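Local coordinates for cystathionine beta-lyase family protein, YNBB B.subtilis ortholog (Clostridium acetobutylicum, PDB 3HVY) that is a putative pyridoxal-phosphate-dependent lyase of the cystathionine beta-lyase type, possibly involved in aluminium resistance, and probably cleaves carbon-sulfur bonds of amino acids, at residues Arg8-Met11 against Asn15-Glu18; Leu21-Arg26 against Met315-Phe320. All coordinates share one frame; numbering follows the deposited sequence.

Contact 1: residues Arg8-Met11 against Asn15-Glu18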
ATOM      1  N   ARG D   8      21.567 -21.193 -28.032  1.00 32.76           N
ATOM      2  CA  ARG D   8      20.581 -21.234 -29.117  1.00 35.71           C
ATOM      3  C   ARG D   8      19.622 -20.015 -29.041  1.00 35.00           C
ATOM      4  O   ARG D   8      19.417 -19.292 -30.011  1.00 37.73           O
ATOM      5  CB  ARG D   8      19.827 -22.589 -29.068  1.00 36.96           C
ATOM      6  N   SER D   9      19.061 -19.769 -27.864  1.00 38.77           N
ATOM      7  CA  SER D   9      18.137 -18.647 -27.655  1.00 37.86           C
ATOM      8  C   SER D   9      18.808 -17.297 -27.903  1.00 38.13           C
ATOM      9  O   SER D   9      18.233 -16.390 -28.534  1.00 34.21           O
ATOM     10  CB  SER D   9      17.550 -18.705 -26.248  1.00 36.81           C
ATOM     11  OG  SER D   9      16.737 -17.584 -26.013  1.00 42.89           O
ATOM     12  N   LEU D  10      20.035 -17.163 -27.428  1.00 35.63           N
ATOM     13  CA  LEU D  10      20.740 -15.930 -27.612  1.00 34.45           C
ATOM     14  C   LEU D  10      21.003 -15.689 -29.076  1.00 38.63           C
ATOM     15  O   LEU D  10      20.829 -14.575 -29.572  1.00 39.39           O
ATOM     16  CB  LEU D  10      22.047 -15.941 -26.813  1.00 34.75           C
ATOM     17  CG  LEU D  10      21.909 -15.787 -25.289  1.00 31.12           C
ATOM     18  CD1 LEU D  10      23.343 -15.870 -24.662  1.00 32.59           C
ATOM     19  CD2 LEU D  10      21.212 -14.471 -24.948  1.00 39.24           C
HETATM   20  N   MSE D  11      21.433 -16.722 -29.786  1.00 37.81           N
HETATM   21  CA  MSE D  11      21.696 -16.547 -31.211  1.00 41.74           C
HETATM   22  C   MSE D  11      20.407 -16.342 -32.018  1.00 43.28           C
HETATM   23  O   MSE D  11      20.357 -15.447 -32.882  1.00 42.83           O
HETATM   24  CB  MSE D  11      22.475 -17.718 -31.769  1.00 40.00           C
HETATM   25  CG  MSE D  11      23.802 -17.882 -31.100  1.00 43.84           C
HETATM   26 SE   MSE D  11      24.924 -19.264 -31.876  0.75 47.12          SE
HETATM   27  CE  MSE D  11      23.604 -20.978 -31.963  1.00 53.31           C
ATOM     28  N   ASN D  15      19.973 -12.401 -31.835  1.00 42.59           N
ATOM     29  CA  ASN D  15      21.011 -12.304 -32.856  1.00 46.21           C
ATOM     30  C   ASN D  15      22.398 -12.054 -32.316  1.00 46.01           C
ATOM     31  O   ASN D  15      23.168 -11.263 -32.876  1.00 46.07           O
ATOM     32  CB  ASN D  15      20.616 -11.316 -33.943  1.00 49.82           C
ATOM     33  CG  ASN D  15      19.472 -11.851 -34.778  1.00 59.27           C
ATOM     34  OD1 ASN D  15      19.604 -12.885 -35.459  1.00 76.76           O
ATOM     35  ND2 ASN D  15      18.323 -11.191 -34.692  1.00 78.86           N
ATOM     36  N   ILE D  16      22.707 -12.732 -31.203  1.00 43.43           N
ATOM     37  CA  ILE D  16      24.059 -12.679 -30.653  1.00 42.95           C
ATOM     38  C   ILE D  16      24.902 -13.602 -31.580  1.00 40.79           C
ATOM     39  O   ILE D  16      24.430 -14.634 -32.035  1.00 39.04           O
ATOM     40  CB  ILE D  16      24.075 -12.998 -29.125  1.00 43.94           C
ATOM     41  CG1 ILE D  16      23.365 -11.844 -28.370  1.00 36.68           C
ATOM     42  CG2 ILE D  16      25.499 -13.132 -28.649  1.00 42.01           C
ATOM     43  CD1 ILE D  16      22.995 -12.127 -26.976  1.00 43.99           C
ATOM     44  N   ASN D  17      26.096 -13.178 -31.958  1.00 39.45           N
ATOM     45  CA  ASN D  17      26.881 -13.946 -32.938  1.00 38.41           C
ATOM     46  C   ASN D  17      28.029 -14.645 -32.233  1.00 38.08           C
ATOM     47  O   ASN D  17      28.261 -14.389 -31.059  1.00 36.21           O
ATOM     48  CB  ASN D  17      27.383 -13.023 -34.040  1.00 38.77           C
ATOM     49  CG  ASN D  17      28.039 -11.768 -33.479  1.00 45.25           C
ATOM     50  OD1 ASN D  17      29.165 -11.821 -32.992  1.00 40.78           O
ATOM     51  ND2 ASN D  17      27.315 -10.635 -33.511  1.00 52.63           N
ATOM     52  N   GLU D  18      28.739 -15.519 -32.951  1.00 34.88           N
ATOM     53  CA  GLU D  18      29.842 -16.298 -32.382  1.00 37.52           C
ATOM     54  C   GLU D  18      31.003 -15.420 -31.944  1.00 35.79           C
ATOM     55  O   GLU D  18      31.645 -15.733 -30.968  1.00 35.05           O
ATOM     56  CB  GLU D  18      30.382 -17.314 -33.396  1.00 40.06           C
ATOM     57  CG  GLU D  18      29.478 -18.523 -33.686  1.00 50.78           C
ATOM     58  CD  GLU D  18      29.519 -19.596 -32.585  1.00 62.44           C
ATOM     59  OE1 GLU D  18      30.149 -19.376 -31.517  1.00 56.83           O
ATOM     60  OE2 GLU D  18      28.918 -20.679 -32.810  1.00 65.54           O
TER
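Leu10 and Ile16 meet twice, through the backbone and through their side chains, where the chain leaves its first helix. One backbone hydrogen bond joins the segments: Ile16 N donates to Leu10 O at 3.1 Å, nearly straight at 169°. It is an i to i+6 bond, consistent with the positive phi of Asn15, which turns the chain back at the helix end and which asparagine tolerates well. Two CA-H...O contacts accompany the turn, Asn15 CA to Met11 O at 3.2 Å and Met11 CA to Ile16 O at 3.4 Å. The apolar contact is Leu10 CD2 against Ile16 CD1 at 3.6 Å, with chi1 of -68° setting Ile16 CG1 and an extended chi2 setting CD1 on Leu10; a branched apolar chain suits this buried site. Met11, a selenomethionine, brings CG to within 3.4 Å of Ile16 O. Among the polar groups, the carboxylate of Glu18 swings back beside Met11, OE2 making a salt bridge with Lys7 on the same helix as Met11; Asn17, the N-cap of the next helix, accepts from Val20 N through OD1. Helix 411-422 covers the apolar pair, Leu416 touching Leu10 and Leu419 and Ile420 touching Ile16, while Leu47 of the second subunit packs on Leu10.

Contact 2: residues Leu21-Arg26 against Met315-Phe320; sequences LELYER and MELAGF
Leu23 and Arg26, one turn apart on helix 18-55, receive Leu317 at a C-terminal helix end closed by a Schellman motif. The motif's bonds are Phe320 N to Met315 O, 3.0 Å, and Gly319 N to Glu316 O, 2.8 Å; Gly319, with no CB, can adopt the positive phi of 110° that closes the motif. Along 21-26, Leu23 is the first residue to touch this end. Its CD2 lies 3.6 Å from Leu317 CB and its CD1 packs more loosely on Ala318 CB, the two leucine side chains lying alongside each other and running in opposite senses. Tyr24 points away and packs on Leu419 of helix 411-422. Arg26 then adds apolar contact and a water-mediated link. Its CB meets Leu317 CD1 at 3.5 Å, and a bend at chi3 (55°) folds the chain so that the same methyl lies over the centre of one guanidinium face, 3.9 Å above the plane. A long, flexible arginine fits this exposed border: its aliphatic part and flat face cover the leucine while NH1 at the guanidinium edge can still bond. There a water accepts from Arg26 NH1 at 2.9 Å and donates to Leu317 O at 2.6 Å.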
ATOM      1  N   LEU D  21      30.084 -14.214 -28.609  1.00 34.22           N
ATOM      2  CA  LEU D  21      30.196 -15.305 -27.644  1.00 34.52           C
ATOM      3  C   LEU D  21      31.648 -15.668 -27.335  1.00 34.91           C
ATOM      4  O   LEU D  21      31.980 -16.059 -26.206  1.00 34.74           O
ATOM      5  CB  LEU D  21      29.390 -16.529 -28.100  1.00 37.01           C
ATOM      6  CG  LEU D  21      27.866 -16.304 -28.118  1.00 37.67           C
ATOM      7  CD1 LEU D  21      27.171 -17.422 -28.843  1.00 41.48           C
ATOM      8  CD2 LEU D  21      27.314 -16.116 -26.719  1.00 38.80           C
ATOM      9  N   GLU D  22      32.539 -15.534 -28.302  1.00 34.05           N
ATOM     10  CA  GLU D  22      33.947 -15.799 -28.000  1.00 34.70           C
ATOM     11  C   GLU D  22      34.478 -14.713 -27.035  1.00 34.82           C
ATOM     12  O   GLU D  22      35.230 -15.015 -26.142  1.00 35.05           O
ATOM     13  CB  GLU D  22      34.811 -15.878 -29.270  1.00 32.24           C
ATOM     14  N   LEU D  23      34.102 -13.453 -27.234  1.00 34.79           N
ATOM     15  CA  LEU D  23      34.557 -12.373 -26.348  1.00 34.64           C
ATOM     16  C   LEU D  23      34.033 -12.604 -24.923  1.00 35.68           C
ATOM     17  O   LEU D  23      34.744 -12.378 -23.929  1.00 36.47           O
ATOM     18  CB  LEU D  23      34.093 -11.019 -26.893  1.00 32.21           C
ATOM     19  CG  LEU D  23      34.796 -10.583 -28.164  1.00 35.92           C
ATOM     20  CD1 LEU D  23      34.242  -9.268 -28.697  1.00 32.01           C
ATOM     21  CD2 LEU D  23      36.296 -10.480 -27.927  1.00 31.13           C
ATOM     22  N   TYR D  24      32.787 -13.062 -24.845  1.00 35.08           N
ATOM     23  CA  TYR D  24      32.126 -13.423 -23.588  1.00 34.61           C
ATOM     24  C   TYR D  24      32.915 -14.446 -22.814  1.00 33.56           C
ATOM     25  O   TYR D  24      33.165 -14.252 -21.629  1.00 29.40           O
ATOM     26  CB  TYR D  24      30.707 -13.940 -23.879  1.00 35.99           C
ATOM     27  CG  TYR D  24      30.036 -14.635 -22.718  1.00 41.98           C
ATOM     28  CD1 TYR D  24      29.839 -13.977 -21.511  1.00 48.29           C
ATOM     29  CD2 TYR D  24      29.610 -15.943 -22.821  1.00 49.41           C
ATOM     30  CE1 TYR D  24      29.240 -14.610 -20.433  1.00 51.18           C
ATOM     31  CE2 TYR D  24      28.983 -16.581 -21.756  1.00 51.04           C
ATOM     32  CZ  TYR D  24      28.786 -15.910 -20.567  1.00 52.58           C
ATOM     33  OH  TYR D  24      28.180 -16.567 -19.505  1.00 49.86           O
ATOM     34  N   GLU D  25      33.323 -15.531 -23.466  1.00 35.21           N
ATOM     35  CA  GLU D  25      34.078 -16.576 -22.785  1.00 36.64           C
ATOM     36  C   GLU D  25      35.409 -16.009 -22.293  1.00 36.19           C
ATOM     37  O   GLU D  25      35.797 -16.259 -21.167  1.00 37.57           O
ATOM     38  CB  GLU D  25      34.299 -17.845 -23.665  1.00 35.21           C
ATOM     39  N   ARG D  26      36.109 -15.247 -23.132  1.00 35.75           N
ATOM     40  CA  ARG D  26      37.399 -14.699 -22.735  1.00 33.73           C
ATOM     41  C   ARG D  26      37.212 -13.730 -21.579  1.00 31.95           C
ATOM     42  O   ARG D  26      37.874 -13.844 -20.572  1.00 34.35           O
ATOM     43  CB  ARG D  26      38.083 -13.998 -23.909  1.00 35.00           C
ATOM     44  CG  ARG D  26      38.484 -14.960 -25.085  1.00 40.87           C
ATOM     45  CD  ARG D  26      38.978 -14.191 -26.337  1.00 39.77           C
ATOM     46  NE  ARG D  26      40.062 -13.326 -25.924  1.00 34.66           N
ATOM     47  CZ  ARG D  26      40.375 -12.139 -26.442  1.00 39.19           C
ATOM     48  NH1 ARG D  26      39.708 -11.630 -27.463  1.00 33.19           N
ATOM     49  NH2 ARG D  26      41.387 -11.450 -25.910  1.00 37.28           N
HETATM   50  N   MSE D 315      34.061  -4.973 -23.371  1.00 28.33           N
HETATM   51  CA  MSE D 315      34.077  -3.880 -24.343  1.00 27.48           C
HETATM   52  C   MSE D 315      35.542  -3.603 -24.734  1.00 28.79           C
HETATM   53  O   MSE D 315      35.854  -3.246 -25.862  1.00 29.62           O
HETATM   54  CB  MSE D 315      33.385  -2.636 -23.780  1.00 28.74           C
HETATM   55  CG  MSE D 315      31.905  -2.844 -23.420  1.00 32.94           C
HETATM   56 SE   MSE D 315      30.887  -3.472 -24.924  0.75 30.99          SE
HETATM   57  CE  MSE D 315      30.838  -1.832 -25.971  1.00 28.37           C
ATOM     58  N   GLU D 316      36.448  -3.770 -23.780  1.00 28.39           N
ATOM     59  CA  GLU D 316      37.876  -3.649 -24.068  1.00 28.62           C
ATOM     60  C   GLU D 316      38.363  -4.745 -25.052  1.00 30.24           C
ATOM     61  O   GLU D 316      39.070  -4.447 -26.026  1.00 27.05           O
ATOM     62  CB  GLU D 316      38.642  -3.703 -22.770  1.00 30.61           C
ATOM     63  CG  GLU D 316      40.124  -3.723 -22.851  1.00 29.94           C
ATOM     64  CD  GLU D 316      40.724  -3.432 -21.516  1.00 40.38           C
ATOM     65  OE1 GLU D 316      40.630  -4.282 -20.600  1.00 28.05           O
ATOM     66  OE2 GLU D 316      41.239  -2.318 -21.391  1.00 33.56           O
ATOM     67  N   LEU D 317      37.946  -5.992 -24.818  1.00 28.45           N
ATOM     68  CA  LEU D 317      38.230  -7.063 -25.762  1.00 28.75           C
ATOM     69  C   LEU D 317      37.724  -6.715 -27.164  1.00 30.17           C
ATOM     70  O   LEU D 317      38.336  -7.083 -28.172  1.00 28.23           O
ATOM     71  CB  LEU D 317      37.628  -8.381 -25.291  1.00 31.70           C
ATOM     72  CG  LEU D 317      38.168  -8.957 -24.001  1.00 34.76           C
ATOM     73  CD1 LEU D 317      37.907 -10.467 -23.901  1.00 32.99           C
ATOM     74  CD2 LEU D 317      39.664  -8.639 -23.924  1.00 27.52           C
ATOM     75  N   ALA D 318      36.642  -5.947 -27.223  1.00 31.02           N
ATOM     76  CA  ALA D 318      36.060  -5.485 -28.480  1.00 32.59           C
ATOM     77  C   ALA D 318      36.765  -4.276 -29.104  1.00 34.39           C
ATOM     78  O   ALA D 318      36.352  -3.819 -30.153  1.00 32.92           O
ATOM     79  CB  ALA D 318      34.565  -5.153 -28.263  1.00 31.46           C
ATOM     80  N   GLY D 319      37.754  -3.708 -28.424  1.00 34.60           N
ATOM     81  CA  GLY D 319      38.532  -2.593 -28.953  1.00 37.43           C
ATOM     82  C   GLY D 319      38.306  -1.244 -28.290  1.00 38.31           C
ATOM     83  O   GLY D 319      38.975  -0.299 -28.627  1.00 41.10           O
ATOM     84  N   PHE D 320      37.398  -1.150 -27.319  1.00 34.46           N
ATOM     85  CA  PHE D 320      37.057   0.132 -26.742  1.00 29.94           C
ATOM     86  C   PHE D 320      37.891   0.507 -25.524  1.00 29.31           C
ATOM     87  O   PHE D 320      38.225  -0.355 -24.676  1.00 31.57           O
ATOM     88  CB  PHE D 320      35.575   0.144 -26.357  1.00 30.69           C
ATOM     89  CG  PHE D 320      34.633   0.006 -27.524  1.00 28.14           C
ATOM     90  CD1 PHE D 320      34.291   1.131 -28.291  1.00 41.58           C
ATOM     91  CD2 PHE D 320      34.113  -1.223 -27.878  1.00 34.54           C
ATOM     92  CE1 PHE D 320      33.418   1.028 -29.345  1.00 38.24           C
ATOM     93  CE2 PHE D 320      33.254  -1.346 -28.955  1.00 39.86           C
ATOM     94  CZ  PHE D 320      32.898  -0.238 -29.694  1.00 34.50           C
TER
HETATM   95  O   HOH W   1      40.283  -8.833 -28.096  1.00 28.79           O

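In the fold
From the N terminus, helix 4-14 comes first, and contact 1 spans its last three residues, bringing the linker after it back onto the helix just before helix 18-55 begins. Contact 2 opens only after contact 1 has closed, so the two are in series, neither nested nor crossed. It closes a far larger loop of 288 residues, which includes the mixed seven-stranded sheet, and ties helix 18-55 to the end of helix 287-317, just before the five-stranded antiparallel sheet begins. The centres of contact 1 and contact 2 are about 15 Å apart. Leu21 joins them, its side chain packing on Met11 and Ile16, and helix 411-422 lies against residues of both contacts, bringing the two chain ends together.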